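Local coordinates for protein predicted component of a thermophile-specific DNA repair system, contains a RAMP domain (PDB 4N0L) that probably binds crRNA as the RRM-like Csm3 component of a type III-A CRISPR antiviral complex, carries a zinc ion, and may act as an endonuclease, at residues T18-G23 / N36-D41; I128-P133 / R150-N155; A173-H178 / G225-Y230; E294-D299 / R321-E326. All coordinates share one frame; numbering follows the deposited sequence. Where two conformers were deposited one is given.

Contact 1. Residues T18-G23 / N36-D41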
loop_
_atom_site.group_PDB
_atom_site.type_symbol
_atom_site.label_atom_id
_atom_site.label_comp_id
_atom_site.label_asym_id
_atom_site.label_seq_id
_atom_site.Cartn_x
_atom_site.Cartn_y
_atom_site.Cartn_z
ATOM N N THR A 18 -3.871 -18.791 -6.073
ATOM C CA THR A 18 -5.033 -19.618 -5.771
ATOM C C THR A 18 -6.289 -18.973 -6.333
ATOM O O THR A 18 -6.358 -17.753 -6.475
ATOM C CB THR A 18 -5.218 -19.833 -4.250
ATOM O OG1 THR A 18 -5.379 -18.566 -3.598
ATOM C CG2 THR A 18 -4.021 -20.560 -3.657
ATOM N N GLY A 19 -7.287 -19.790 -6.648
ATOM C CA GLY A 19 -8.566 -19.263 -7.079
ATOM C C GLY A 19 -9.348 -18.758 -5.884
ATOM O O GLY A 19 -9.045 -19.117 -4.746
ATOM N N THR A 20 -10.353 -17.923 -6.131
ATOM C CA THR A 20 -11.173 -17.387 -5.046
ATOM C C THR A 20 -12.652 -17.356 -5.400
ATOM O O THR A 20 -13.027 -17.383 -6.572
ATOM C CB THR A 20 -10.760 -15.942 -4.650
ATOM O OG1 THR A 20 -11.040 -15.046 -5.733
ATOM C CG2 THR A 20 -9.286 -15.858 -4.285
ATOM N N ARG A 21 -13.486 -17.301 -4.368
ATOM C CA ARG A 21 -14.897 -16.970 -4.532
ATOM C C ARG A 21 -15.035 -15.496 -4.908
ATOM O O ARG A 21 -14.071 -14.734 -4.824
ATOM C CB ARG A 21 -15.672 -17.280 -3.245
ATOM C CG ARG A 21 -15.544 -16.198 -2.171
ATOM C CD ARG A 21 -16.607 -16.295 -1.072
ATOM N NE ARG A 21 -17.972 -16.282 -1.591
ATOM C CZ ARG A 21 -18.742 -17.358 -1.718
ATOM N NH1 ARG A 21 -18.286 -18.554 -1.367
ATOM N NH2 ARG A 21 -19.972 -17.238 -2.200
ATOM N N ILE A 22 -16.228 -15.102 -5.340
ATOM C CA ILE A 22 -16.496 -13.707 -5.664
ATOM C C ILE A 22 -17.410 -13.084 -4.617
ATOM O O ILE A 22 -18.565 -13.490 -4.472
ATOM C CB ILE A 22 -17.128 -13.558 -7.058
ATOM C CG1 ILE A 22 -16.182 -14.105 -8.128
ATOM C CG2 ILE A 22 -17.455 -12.098 -7.340
ATOM C CD1 ILE A 22 -16.777 -14.124 -9.520
ATOM N N GLY A 23 -16.892 -12.106 -3.879
ATOM C CA GLY A 23 -17.674 -11.461 -2.841
ATOM C C GLY A 23 -17.638 -12.297 -1.577
ATOM O O GLY A 23 -16.783 -13.172 -1.433
ATOM N N ASN A 36 -13.149 -10.977 2.014
ATOM C CA ASN A 36 -12.715 -11.206 0.635
ATOM C C ASN A 36 -12.876 -9.960 -0.232
ATOM O O ASN A 36 -13.997 -9.553 -0.537
ATOM C CB ASN A 36 -13.483 -12.378 0.014
ATOM C CG ASN A 36 -13.085 -12.640 -1.431
ATOM O OD1 ASN A 36 -11.974 -12.314 -1.853
ATOM N ND2 ASN A 36 -13.993 -13.241 -2.197
ATOM N N PRO A 37 -11.748 -9.357 -0.639
ATOM C CA PRO A 37 -11.736 -8.106 -1.407
ATOM C C PRO A 37 -12.149 -8.290 -2.865
ATOM O O PRO A 37 -12.521 -7.315 -3.522
ATOM C CB PRO A 37 -10.276 -7.663 -1.317
ATOM C CG PRO A 37 -9.518 -8.941 -1.203
ATOM C CD PRO A 37 -10.385 -9.857 -0.380
ATOM N N VAL A 38 -12.090 -9.522 -3.360
ATOM C CA VAL A 38 -12.488 -9.806 -4.733
ATOM C C VAL A 38 -14.002 -9.715 -4.854
ATOM O O VAL A 38 -14.732 -10.524 -4.284
ATOM C CB VAL A 38 -12.017 -11.197 -5.192
ATOM C CG1 VAL A 38 -12.493 -11.476 -6.610
ATOM C CG2 VAL A 38 -10.502 -11.296 -5.108
ATOM N N ILE A 39 -14.475 -8.716 -5.592
ATOM C CA ILE A 39 -15.908 -8.469 -5.705
ATOM C C ILE A 39 -16.338 -8.263 -7.152
ATOM O O ILE A 39 -15.507 -8.079 -8.039
ATOM C CB ILE A 39 -16.336 -7.237 -4.876
ATOM C CG1 ILE A 39 -15.633 -5.978 -5.388
ATOM C CG2 ILE A 39 -16.031 -7.445 -3.401
ATOM C CD1 ILE A 39 -16.171 -4.694 -4.784
ATOM N N ARG A 40 -17.647 -8.304 -7.378
ATOM C CA ARG A 40 -18.210 -8.113 -8.709
ATOM C C ARG A 40 -18.290 -6.635 -9.071
ATOM O O ARG A 40 -18.730 -5.812 -8.267
ATOM C CB ARG A 40 -19.603 -8.742 -8.794
ATOM C CG ARG A 40 -20.166 -8.832 -10.202
ATOM C CD ARG A 40 -19.537 -9.959 -10.995
ATOM N NE ARG A 40 -20.071 -11.263 -10.614
ATOM C CZ ARG A 40 -19.955 -12.362 -11.352
ATOM N NH1 ARG A 40 -19.329 -12.320 -12.521
ATOM N NH2 ARG A 40 -20.472 -13.506 -10.924
ATOM N N ASP A 41 -17.856 -6.306 -10.282
ATOM C CA ASP A 41 -17.952 -4.941 -10.783
ATOM C C ASP A 41 -19.306 -4.737 -11.452
ATOM O O ASP A 41 -19.617 -5.401 -12.440
ATOM C CB ASP A 41 -16.821 -4.642 -11.766
ATOM C CG ASP A 41 -16.914 -3.250 -12.361
ATOM O OD1 ASP A 41 -16.194 -2.975 -13.345
ATOM O OD2 ASP A 41 -17.716 -2.437 -11.859
#
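Asn-36 and Val-38 knit segment 36-41 to segment 18-23 through one backbone bond and the amide nitrogen of Asn-36, which donates twice. It is a mainly polar contact between two largely irregular segments that run into the short strand 39-40 and a weakly bonded one about 20-21, within the RAMP family region. ND2 of Asn-36 gives one hydrogen bond to Gly-23 O at 2.9 Å and another to Arg-21 O at 3.0 Å. It meets the Arg-21 carbonyl from above its plane, while Thr-20 OG1 bonds the same oxygen from the opposite face. With CG anti to the backbone N (chi1 179°), the amide of Asn-36 lies beside its own carbonyl carbon, and its OD1 accepts from Val-38 N in an Asx turn. Gly-23 N then donates to Val-38 O at 2.7 Å, in the plane of that carbonyl. Both methyls of Val-38 pack against the Thr-20 hydroxyl, CG2 3.8 Å from OG1, and CD1 of Ile-22 lies over one face of the Arg-40 guanidinium, 4.0 Å from NH2. The polar end of Arg-40 is held by the carbonyl of Gly-45. Strand 217-218 pairs with Thr-20, and Val-218 packs on Thr-20, Ile-22 and Val-38. Since both ends of the Asn-36 amide engage backbone groups, its flip is chemically defined and its rotation restrained, which ties the two segments together.

Contact 2. Residues I128-P133 / R150-N155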
loop_
_atom_site.group_PDB
_atom_site.type_symbol
_atom_site.label_atom_id
_atom_site.label_comp_id
_atom_site.label_asym_id
_atom_site.label_seq_id
_atom_site.Cartn_x
_atom_site.Cartn_y
_atom_site.Cartn_z
ATOM N N ILE A 128 -4.821 7.118 17.714
ATOM C CA ILE A 128 -4.422 6.317 18.867
ATOM C C ILE A 128 -4.624 7.087 20.170
ATOM O O ILE A 128 -4.627 6.500 21.251
ATOM C CB ILE A 128 -2.950 5.870 18.764
ATOM C CG1 ILE A 128 -2.029 7.085 18.667
ATOM C CG2 ILE A 128 -2.750 4.963 17.557
ATOM C CD1 ILE A 128 -0.560 6.733 18.586
ATOM N N GLY A 129 -4.803 8.400 20.058
ATOM C CA GLY A 129 -5.076 9.233 21.215
ATOM C C GLY A 129 -3.840 9.520 22.043
ATOM O O GLY A 129 -3.915 9.605 23.268
ATOM N N PHE A 130 -2.700 9.650 21.370
ATOM C CA PHE A 130 -1.419 9.915 22.020
ATOM C C PHE A 130 -1.460 11.189 22.865
ATOM O O PHE A 130 -0.813 11.277 23.910
ATOM C CB PHE A 130 -0.313 10.023 20.966
ATOM C CG PHE A 130 1.066 10.213 21.537
ATOM C CD1 PHE A 130 1.650 11.469 21.573
ATOM C CD2 PHE A 130 1.778 9.134 22.039
ATOM C CE1 PHE A 130 2.919 11.647 22.094
ATOM C CE2 PHE A 130 3.048 9.304 22.560
ATOM C CZ PHE A 130 3.619 10.563 22.589
ATOM N N SER A 131 -2.226 12.173 22.407
ATOM C CA SER A 131 -2.337 13.449 23.103
ATOM C C SER A 131 -3.669 13.577 23.836
ATOM O O SER A 131 -4.145 14.685 24.079
ATOM C CB SER A 131 -2.161 14.611 22.119
ATOM O OG SER A 131 -3.259 14.707 21.229
ATOM N N ASP A 132 -4.270 12.440 24.177
ATOM C CA ASP A 132 -5.564 12.426 24.856
ATOM C C ASP A 132 -5.594 11.391 25.989
ATOM O O ASP A 132 -6.173 10.315 25.830
ATOM C CB ASP A 132 -6.680 12.144 23.844
ATOM C CG ASP A 132 -8.066 12.432 24.394
ATOM O OD1 ASP A 132 -8.202 12.666 25.613
ATOM O OD2 ASP A 132 -9.029 12.408 23.598
ATOM N N PRO A 133 -4.961 11.715 27.132
ATOM C CA PRO A 133 -4.871 10.824 28.299
ATOM C C PRO A 133 -6.225 10.533 28.942
ATOM O O PRO A 133 -6.435 9.433 29.458
ATOM C CB PRO A 133 -3.975 11.604 29.274
ATOM C CG PRO A 133 -3.305 12.650 28.447
ATOM C CD PRO A 133 -4.293 13.001 27.384
ATOM N N ARG A 150 5.809 7.317 29.598
ATOM C CA ARG A 150 7.255 7.361 29.399
ATOM C C ARG A 150 7.661 8.172 28.169
ATOM O O ARG A 150 8.831 8.511 28.008
ATOM C CB ARG A 150 7.813 5.942 29.278
ATOM C CG ARG A 150 7.472 5.279 27.960
ATOM C CD ARG A 150 7.926 3.831 27.916
ATOM N NE ARG A 150 9.362 3.713 27.680
ATOM C CZ ARG A 150 10.022 2.561 27.662
ATOM N NH1 ARG A 150 9.376 1.421 27.869
ATOM N NH2 ARG A 150 11.329 2.545 27.436
ATOM N N TYR A 151 6.703 8.471 27.298
ATOM C CA TYR A 151 7.002 9.222 26.082
ATOM C C TYR A 151 6.635 10.695 26.214
ATOM O O TYR A 151 7.222 11.551 25.550
ATOM C CB TYR A 151 6.283 8.599 24.881
ATOM C CG TYR A 151 6.588 7.126 24.715
ATOM C CD1 TYR A 151 7.841 6.702 24.293
ATOM C CD2 TYR A 151 5.629 6.160 24.995
ATOM C CE1 TYR A 151 8.132 5.361 24.149
ATOM C CE2 TYR A 151 5.910 4.812 24.852
ATOM C CZ TYR A 151 7.163 4.420 24.430
ATOM O OH TYR A 151 7.449 3.081 24.287
ATOM N N ARG A 152 5.684 10.988 27.095
ATOM C CA ARG A 152 5.223 12.357 27.281
ATOM C C ARG A 152 4.446 12.502 28.582
ATOM O O ARG A 152 3.780 11.566 29.029
ATOM C CB ARG A 152 4.352 12.801 26.096
ATOM C CG ARG A 152 3.064 11.995 25.906
ATOM C CD ARG A 152 1.850 12.711 26.495
ATOM N NE ARG A 152 0.620 11.943 26.327
ATOM C CZ ARG A 152 0.191 11.027 27.191
ATOM N NH1 ARG A 152 0.894 10.759 28.285
ATOM N NH2 ARG A 152 -0.940 10.374 26.963
ATOM N N ASP A 153 4.542 13.684 29.182
ATOM C CA ASP A 153 3.767 14.011 30.367
ATOM C C ASP A 153 2.326 14.278 29.962
ATOM O O ASP A 153 2.076 15.076 29.061
ATOM C CB ASP A 153 4.358 15.231 31.077
ATOM C CG ASP A 153 3.724 15.488 32.434
ATOM O OD1 ASP A 153 4.468 15.804 33.386
ATOM O OD2 ASP A 153 2.483 15.389 32.547
ATOM N N PRO A 154 1.373 13.601 30.620
ATOM C CA PRO A 154 -0.058 13.803 30.358
ATOM C C PRO A 154 -0.484 15.267 30.505
ATOM O O PRO A 154 -1.495 15.670 29.929
ATOM C CB PRO A 154 -0.741 12.920 31.416
ATOM C CG PRO A 154 0.330 12.576 32.411
ATOM C CD PRO A 154 1.603 12.559 31.634
ATOM N N ASN A 155 0.270 16.042 31.277
ATOM C CA ASN A 155 0.003 17.469 31.424
ATOM C C ASN A 155 0.422 18.260 30.186
ATOM O O ASN A 155 -0.056 19.374 29.964
ATOM C CB ASN A 155 0.715 18.021 32.662
ATOM C CG ASN A 155 0.135 17.485 33.956
ATOM O OD1 ASN A 155 -1.072 17.273 34.071
ATOM N ND2 ASN A 155 0.996 17.268 34.944
#
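Phe-130 O is gripped by two nitrogens of one guanidinium: Arg-152 NE donates at 2.9 Å, nearly in line with the C=O bond, and Arg-152 NH2 adds a weak bond at 3.2 Å. The oxygen sits at the guanidinium edge, while Pro-133 CG lies over one face, 3.6 Å from NH2. NH1 of Arg-152 forms a salt bridge with Asp-146. A chi1 of 62° sets CG of Arg-152 between its backbone N and carbonyl carbon, against Phe-130 CZ (3.7 Å), and the bend at chi2 (99°) then turns CD and the guanidinium toward the Phe-130 carbonyl. The guanidinium carbon itself is 5.6 Å from the ring centroid, at most a weak cation-pi attraction. Residues 128-133 form a type I beta turn from Gly-129 to Asp-132 and then enter helix 133-137, whose N-cap is Asp-132; 150-155 is the loop leading to helix 157-160, with an Asx turn at Asp-153. Tyr-151 CB touches the edge of the Phe-130 ring, 4.0 Å from CZ, and the ring of Tyr-148 meets it too. Farther along, Pro-133 CG rests on Pro-154 CB at 3.9 Å, with Ala-157 of the next helix packing on Pro-133.

Contact 3. Residues A173-H178 / G225-Y230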
loop_
_atom_site.group_PDB
_atom_site.type_symbol
_atom_site.label_atom_id
_atom_site.label_comp_id
_atom_site.label_asym_id
_atom_site.label_seq_id
_atom_site.Cartn_x
_atom_site.Cartn_y
_atom_site.Cartn_z
ATOM N N ALA A 173 -1.550 5.555 -3.822
ATOM C CA ALA A 173 -2.894 5.293 -4.309
ATOM C C ALA A 173 -2.881 4.074 -5.221
ATOM O O ALA A 173 -2.046 3.970 -6.122
ATOM C CB ALA A 173 -3.446 6.505 -5.042
ATOM N N PHE A 174 -3.808 3.154 -4.978
ATOM C CA PHE A 174 -3.919 1.946 -5.783
ATOM C C PHE A 174 -5.042 2.085 -6.796
ATOM O O PHE A 174 -6.163 2.447 -6.444
ATOM C CB PHE A 174 -4.172 0.719 -4.901
ATOM C CG PHE A 174 -2.987 0.294 -4.080
ATOM C CD1 PHE A 174 -2.295 -0.864 -4.395
ATOM C CD2 PHE A 174 -2.567 1.045 -2.993
ATOM C CE1 PHE A 174 -1.207 -1.266 -3.643
ATOM C CE2 PHE A 174 -1.478 0.649 -2.239
ATOM C CZ PHE A 174 -0.798 -0.507 -2.566
ATOM N N ARG A 175 -4.743 1.806 -8.057
ATOM C CA ARG A 175 -5.774 1.799 -9.084
ATOM C C ARG A 175 -6.617 0.542 -8.933
ATOM O O ARG A 175 -6.105 -0.502 -8.521
ATOM C CB ARG A 175 -5.155 1.853 -10.482
ATOM C CG ARG A 175 -6.126 2.235 -11.584
ATOM C CD ARG A 175 -5.391 2.802 -12.785
ATOM N NE ARG A 175 -6.292 3.081 -13.899
ATOM C CZ ARG A 175 -6.787 2.148 -14.704
ATOM N NH1 ARG A 175 -6.476 0.875 -14.506
ATOM N NH2 ARG A 175 -7.598 2.483 -15.698
ATOM N N ASP A 176 -7.905 0.642 -9.248
ATOM C CA ASP A 176 -8.764 -0.534 -9.267
ATOM C C ASP A 176 -8.152 -1.576 -10.198
ATOM O O ASP A 176 -7.796 -1.270 -11.335
ATOM C CB ASP A 176 -10.186 -0.176 -9.710
ATOM C CG ASP A 176 -10.967 0.555 -8.635
ATOM O OD1 ASP A 176 -10.495 0.591 -7.479
ATOM O OD2 ASP A 176 -12.057 1.084 -8.942
ATOM N N ALA A 177 -8.005 -2.798 -9.695
ATOM C CA ALA A 177 -7.373 -3.866 -10.457
ATOM C C ALA A 177 -8.414 -4.718 -11.171
ATOM O O ALA A 177 -9.105 -5.525 -10.550
ATOM C CB ALA A 177 -6.510 -4.731 -9.546
ATOM N N HIS A 178 -8.514 -4.533 -12.480
ATOM C CA HIS A 178 -9.471 -5.270 -13.293
ATOM C C HIS A 178 -8.759 -6.389 -14.042
ATOM O O HIS A 178 -7.555 -6.303 -14.281
ATOM C CB HIS A 178 -10.178 -4.327 -14.273
ATOM C CG HIS A 178 -11.095 -3.347 -13.614
ATOM N ND1 HIS A 178 -12.427 -3.617 -13.371
ATOM C CD2 HIS A 178 -10.879 -2.096 -13.137
ATOM C CE1 HIS A 178 -12.988 -2.580 -12.782
ATOM N NE2 HIS A 178 -12.067 -1.640 -12.626
ATOM N N GLY A 225 -4.747 -5.984 -13.617
ATOM C CA GLY A 225 -3.845 -4.871 -13.853
ATOM C C GLY A 225 -3.384 -4.203 -12.575
ATOM O O GLY A 225 -4.186 -3.943 -11.681
ATOM N N LEU A 226 -2.090 -3.944 -12.493
ATOM C CA LEU A 226 -1.506 -3.272 -11.351
ATOM C C LEU A 226 -0.880 -1.949 -11.762
ATOM O O LEU A 226 0.124 -1.908 -12.450
ATOM C CB LEU A 226 -0.469 -4.156 -10.669
ATOM C CG LEU A 226 0.138 -3.592 -9.390
ATOM C CD1 LEU A 226 -0.907 -3.468 -8.296
ATOM C CD2 LEU A 226 1.292 -4.452 -8.921
ATOM N N GLU A 227 -1.493 -0.864 -11.352
ATOM C CA GLU A 227 -1.002 0.467 -11.126
ATOM C C GLU A 227 -1.100 1.130 -9.561
ATOM O O GLU A 227 -2.061 1.404 -8.765
ATOM C CB GLU A 227 -1.772 1.345 -12.113
ATOM C CG GLU A 227 -1.071 2.661 -12.413
ATOM C CD GLU A 227 -1.872 3.565 -13.328
ATOM O OE1 GLU A 227 -2.090 4.741 -12.961
ATOM O OE2 GLU A 227 -2.268 3.105 -14.419
ATOM N N VAL A 228 0.154 1.369 -9.199
ATOM C CA VAL A 228 0.264 1.971 -7.878
ATOM C C VAL A 228 1.022 3.287 -7.992
ATOM O O VAL A 228 2.158 3.314 -8.464
ATOM C CB VAL A 228 0.982 1.038 -6.885
ATOM C CG1 VAL A 228 0.947 1.621 -5.482
ATOM C CG2 VAL A 228 0.349 -0.346 -6.900
ATOM N N VAL A 229 0.394 4.377 -7.558
ATOM C CA VAL A 229 1.002 5.698 -7.677
ATOM C C VAL A 229 1.491 6.204 -6.324
ATOM O O VAL A 229 0.712 6.333 -5.381
ATOM C CB VAL A 229 0.015 6.731 -8.268
ATOM C CG1 VAL A 229 0.717 8.063 -8.485
ATOM C CG2 VAL A 229 -0.577 6.224 -9.574
ATOM N N TYR A 230 2.788 6.482 -6.238
ATOM C CA TYR A 230 3.379 7.054 -5.034
ATOM C C TYR A 230 3.719 8.527 -5.243
ATOM O O TYR A 230 4.440 8.877 -6.178
ATOM C CB TYR A 230 4.631 6.273 -4.622
ATOM C CG TYR A 230 5.463 6.956 -3.556
ATOM C CD1 TYR A 230 6.549 7.756 -3.894
ATOM C CD2 TYR A 230 5.170 6.790 -2.208
ATOM C CE1 TYR A 230 7.312 8.378 -2.920
ATOM C CE2 TYR A 230 5.926 7.406 -1.230
ATOM C CZ TYR A 230 6.995 8.198 -1.591
ATOM O OH TYR A 230 7.748 8.812 -0.616
HETATM O O HOH W 1 -4.169 -1.524 -10.201
#
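Phe-174 lies with one face of its ring over Val-228, whose CG1 sits above the middle of the ring, 4.0 Å from the centroid, in a CH-pi contact; CG2 of the same valine reaches CD1 at 3.7 Å. As partners facing each other across an antiparallel, non-hydrogen-bonded pair, the two side chains lie on the same face of the sheet and run side by side in the same direction. The neighbouring pair, Ala-173 with Val-229, is hydrogen-bonded both ways: Ala-173 N gives to Val-229 O, and Val-229 N to Ala-173 O, each at 2.9 Å. Arg-175 N continues the pattern with a nearly straight bond to Glu-227 O at 2.8 Å. Beyond it the first strand ends and a water takes over, donating to Arg-175 O and Gly-225 O and accepting from Glu-227 N, so that these backbone groups remain bridged where the chains spread. A hydrogen bond from Gly-225 N to His-178 O closes the far end. Glu-227 has two deposited conformers, so its side-chain contact is doubtful in detail: in one, OE2 is 4.1 Å from Arg-175 NE, too far for a salt bridge and with no N-H aimed at it, leaving at most a loose attraction of charges. The pair forms one margin of the five-stranded antiparallel sheet of the RRM-like fold: 172-174 is one of its two edge strands, 223-231 the next, and strand 7-16 follows. Leu-54 and Lys-55 of helix 51-69 and Leu-249 of helix 238-255 pack on Phe-174.

Contact 4. Residues E294-D299 / R321-E326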
loop_
_atom_site.group_PDB
_atom_site.type_symbol
_atom_site.label_atom_id
_atom_site.label_comp_id
_atom_site.label_asym_id
_atom_site.label_seq_id
_atom_site.Cartn_x
_atom_site.Cartn_y
_atom_site.Cartn_z
ATOM N N GLU A 294 6.136 0.442 -24.018
ATOM C CA GLU A 294 6.303 0.489 -25.465
ATOM C C GLU A 294 6.157 -0.914 -26.049
ATOM O O GLU A 294 6.040 -1.888 -25.302
ATOM C CB GLU A 294 7.654 1.104 -25.829
ATOM C CG GLU A 294 7.700 2.610 -25.601
ATOM C CD GLU A 294 9.107 3.171 -25.622
ATOM O OE1 GLU A 294 10.068 2.374 -25.654
ATOM O OE2 GLU A 294 9.251 4.412 -25.602
ATOM N N GLU A 295 6.136 -1.009 -27.375
ATOM C CA GLU A 295 5.981 -2.294 -28.052
ATOM C C GLU A 295 7.039 -3.291 -27.598
ATOM O O GLU A 295 6.751 -4.472 -27.400
ATOM C CB GLU A 295 6.038 -2.123 -29.572
ATOM C CG GLU A 295 5.606 -3.368 -30.336
ATOM C CD GLU A 295 5.675 -3.197 -31.841
ATOM O OE1 GLU A 295 6.371 -2.270 -32.307
ATOM O OE2 GLU A 295 5.030 -3.990 -32.560
ATOM N N GLU A 296 8.267 -2.807 -27.445
ATOM C CA GLU A 296 9.369 -3.636 -26.972
ATOM C C GLU A 296 9.063 -4.241 -25.599
ATOM O O GLU A 296 9.336 -5.415 -25.363
ATOM C CB GLU A 296 10.664 -2.825 -26.915
ATOM C CG GLU A 296 11.863 -3.618 -26.425
ATOM C CD GLU A 296 13.164 -2.850 -26.543
ATOM O OE1 GLU A 296 14.165 -3.287 -25.939
ATOM O OE2 GLU A 296 13.191 -1.819 -27.252
ATOM N N ASP A 297 8.493 -3.433 -24.705
ATOM C CA ASP A 297 8.132 -3.890 -23.362
ATOM C C ASP A 297 7.101 -5.013 -23.410
ATOM O O ASP A 297 7.140 -5.940 -22.600
ATOM C CB ASP A 297 7.584 -2.739 -22.510
ATOM C CG ASP A 297 8.593 -1.627 -22.300
ATOM O OD1 ASP A 297 9.654 -1.885 -21.694
ATOM O OD2 ASP A 297 8.312 -0.485 -22.720
ATOM N N LYS A 298 6.169 -4.911 -24.352
ATOM C CA LYS A 298 5.098 -5.895 -24.495
ATOM C C LYS A 298 5.632 -7.236 -24.992
ATOM O O LYS A 298 5.238 -8.291 -24.495
ATOM C CB LYS A 298 4.018 -5.367 -25.441
ATOM C CG LYS A 298 3.373 -4.077 -24.958
ATOM C CD LYS A 298 2.349 -3.549 -25.946
ATOM C CE LYS A 298 1.882 -2.159 -25.543
ATOM N NZ LYS A 298 0.812 -1.639 -26.438
ATOM N N ASP A 299 6.520 -7.190 -25.982
ATOM C CA ASP A 299 7.167 -8.397 -26.493
ATOM C C ASP A 299 8.019 -9.056 -25.411
ATOM O O ASP A 299 8.041 -10.279 -25.283
ATOM C CB ASP A 299 8.027 -8.083 -27.719
ATOM C CG ASP A 299 7.204 -7.662 -28.923
ATOM O OD1 ASP A 299 5.973 -7.877 -28.916
ATOM O OD2 ASP A 299 7.792 -7.126 -29.886
ATOM N N ARG A 321 13.005 -0.149 -15.597
ATOM C CA ARG A 321 12.454 -1.454 -15.933
ATOM C C ARG A 321 13.157 -2.552 -15.156
ATOM O O ARG A 321 14.328 -2.416 -14.798
ATOM C CB ARG A 321 12.580 -1.728 -17.434
ATOM C CG ARG A 321 11.785 -0.787 -18.317
ATOM C CD ARG A 321 12.230 -0.885 -19.769
ATOM N NE ARG A 321 11.286 -0.217 -20.659
ATOM C CZ ARG A 321 11.344 1.072 -20.973
ATOM N NH1 ARG A 321 10.444 1.603 -21.789
ATOM N NH2 ARG A 321 12.301 1.833 -20.461
ATOM N N ALA A 322 12.434 -3.630 -14.878
ATOM C CA ALA A 322 13.037 -4.825 -14.302
ATOM C C ALA A 322 14.140 -5.301 -15.237
ATOM O O ALA A 322 15.190 -5.777 -14.802
ATOM C CB ALA A 322 11.997 -5.909 -14.095
ATOM N N ARG A 323 13.869 -5.165 -16.532
ATOM C CA ARG A 323 14.789 -5.532 -17.599
ATOM C C ARG A 323 16.105 -4.746 -17.532
ATOM O O ARG A 323 17.150 -5.234 -17.963
ATOM C CB ARG A 323 14.080 -5.317 -18.945
ATOM C CG ARG A 323 14.961 -5.115 -20.165
ATOM C CD ARG A 323 14.090 -4.896 -21.400
ATOM N NE ARG A 323 14.221 -3.551 -21.955
ATOM C CZ ARG A 323 13.253 -2.915 -22.607
ATOM N NH1 ARG A 323 12.071 -3.495 -22.772
ATOM N NH2 ARG A 323 13.460 -1.694 -23.084
ATOM N N ASP A 324 16.055 -3.545 -16.962
ATOM C CA ASP A 324 17.259 -2.737 -16.765
ATOM C C ASP A 324 18.128 -3.257 -15.623
ATOM O O ASP A 324 19.339 -3.043 -15.613
ATOM C CB ASP A 324 16.896 -1.272 -16.498
ATOM C CG ASP A 324 16.127 -0.643 -17.639
ATOM O OD1 ASP A 324 16.324 -1.066 -18.797
ATOM O OD2 ASP A 324 15.334 0.285 -17.377
ATOM N N LEU A 325 17.505 -3.921 -14.656
ATOM C CA LEU A 325 18.215 -4.356 -13.458
ATOM C C LEU A 325 18.569 -5.836 -13.470
ATOM O O LEU A 325 19.459 -6.274 -12.742
ATOM C CB LEU A 325 17.380 -4.056 -12.214
ATOM C CG LEU A 325 16.798 -2.650 -12.074
ATOM C CD1 LEU A 325 15.916 -2.585 -10.842
ATOM C CD2 LEU A 325 17.905 -1.612 -12.002
ATOM N N GLU A 326 17.891 -6.600 -14.316
ATOM C CA GLU A 326 17.972 -8.051 -14.246
ATOM C C GLU A 326 17.429 -8.671 -15.526
ATOM O O GLU A 326 16.701 -8.022 -16.277
ATOM C CB GLU A 326 17.184 -8.573 -13.042
ATOM C CG GLU A 326 17.836 -9.730 -12.303
ATOM C CD GLU A 326 19.209 -9.377 -11.772
ATOM O OE1 GLU A 326 19.298 -8.481 -10.905
ATOM O OE2 GLU A 326 20.198 -9.996 -12.216
#
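Asp-297 takes Arg-321 side-on in a two-bond salt bridge: NE gives to OD1 at 2.6 Å and NH1 to OD2 at 3.1 Å. Both oxygens use their syn lone pairs, and the carboxylate and guanidinium are nearly coplanar, so the two groups fix each other's rotation. OD2 also accepts from the backbone N of Glu-294 at 2.7 Å through its anti lone pair, and OD1 forms a salt bridge with Arg-323 NH1 at 3.1 Å. Asp-297 is thus held by two arginines and by the start of its own helix, which probably helps it stay ionised. Glu-294 is the N-cap residue of helix 295-300, and the segment 321-326 leaves strand 318-321, an outermost strand of the central sheet, for a short, weakly bonded helical turn about 322-325. The charge network therefore joins the start of helix 295-300 to the end of the edge strand and the turn after it, on the surface. Arg-323, bent at chi3 (114°), lies flat between two neighbours: Arg-321 CD is over one face of its guanidinium, and Glu-296 OE1 over the other, 3.3 Å from NH2. That last salt bridge is one of charges stacked plane on plane, with no N-H aimed at the oxygen. Glu-294 OE1 adds a long ion pair with Arg-321 NH1 at 4.0 Å. Phe-292 of strand 290-292 packs on both Asp-297 and Arg-321.

The four contacts follow one another along the chain. Contacts 1 and 3 are the pair that touch: Asp-41 OD1 of contact 1 packs on His-178 CE1 of contact 3 at 3.3 Å, though their centres are about 17 Å apart. Contact 3 lies on one margin of the central sheet, and segment 321-326 of contact 4 starts at the end of the strand on the other margin; the centres of the two contacts are about 19 Å apart. Contact 2 is remote, about 51 Å from contact 4 between centres and across the middle of the chain. It is also the one near the zinc site of His-86, Cys-88, Cys-115 and Cys-118, with the Phe-130 side chain about 9 Å from the metal.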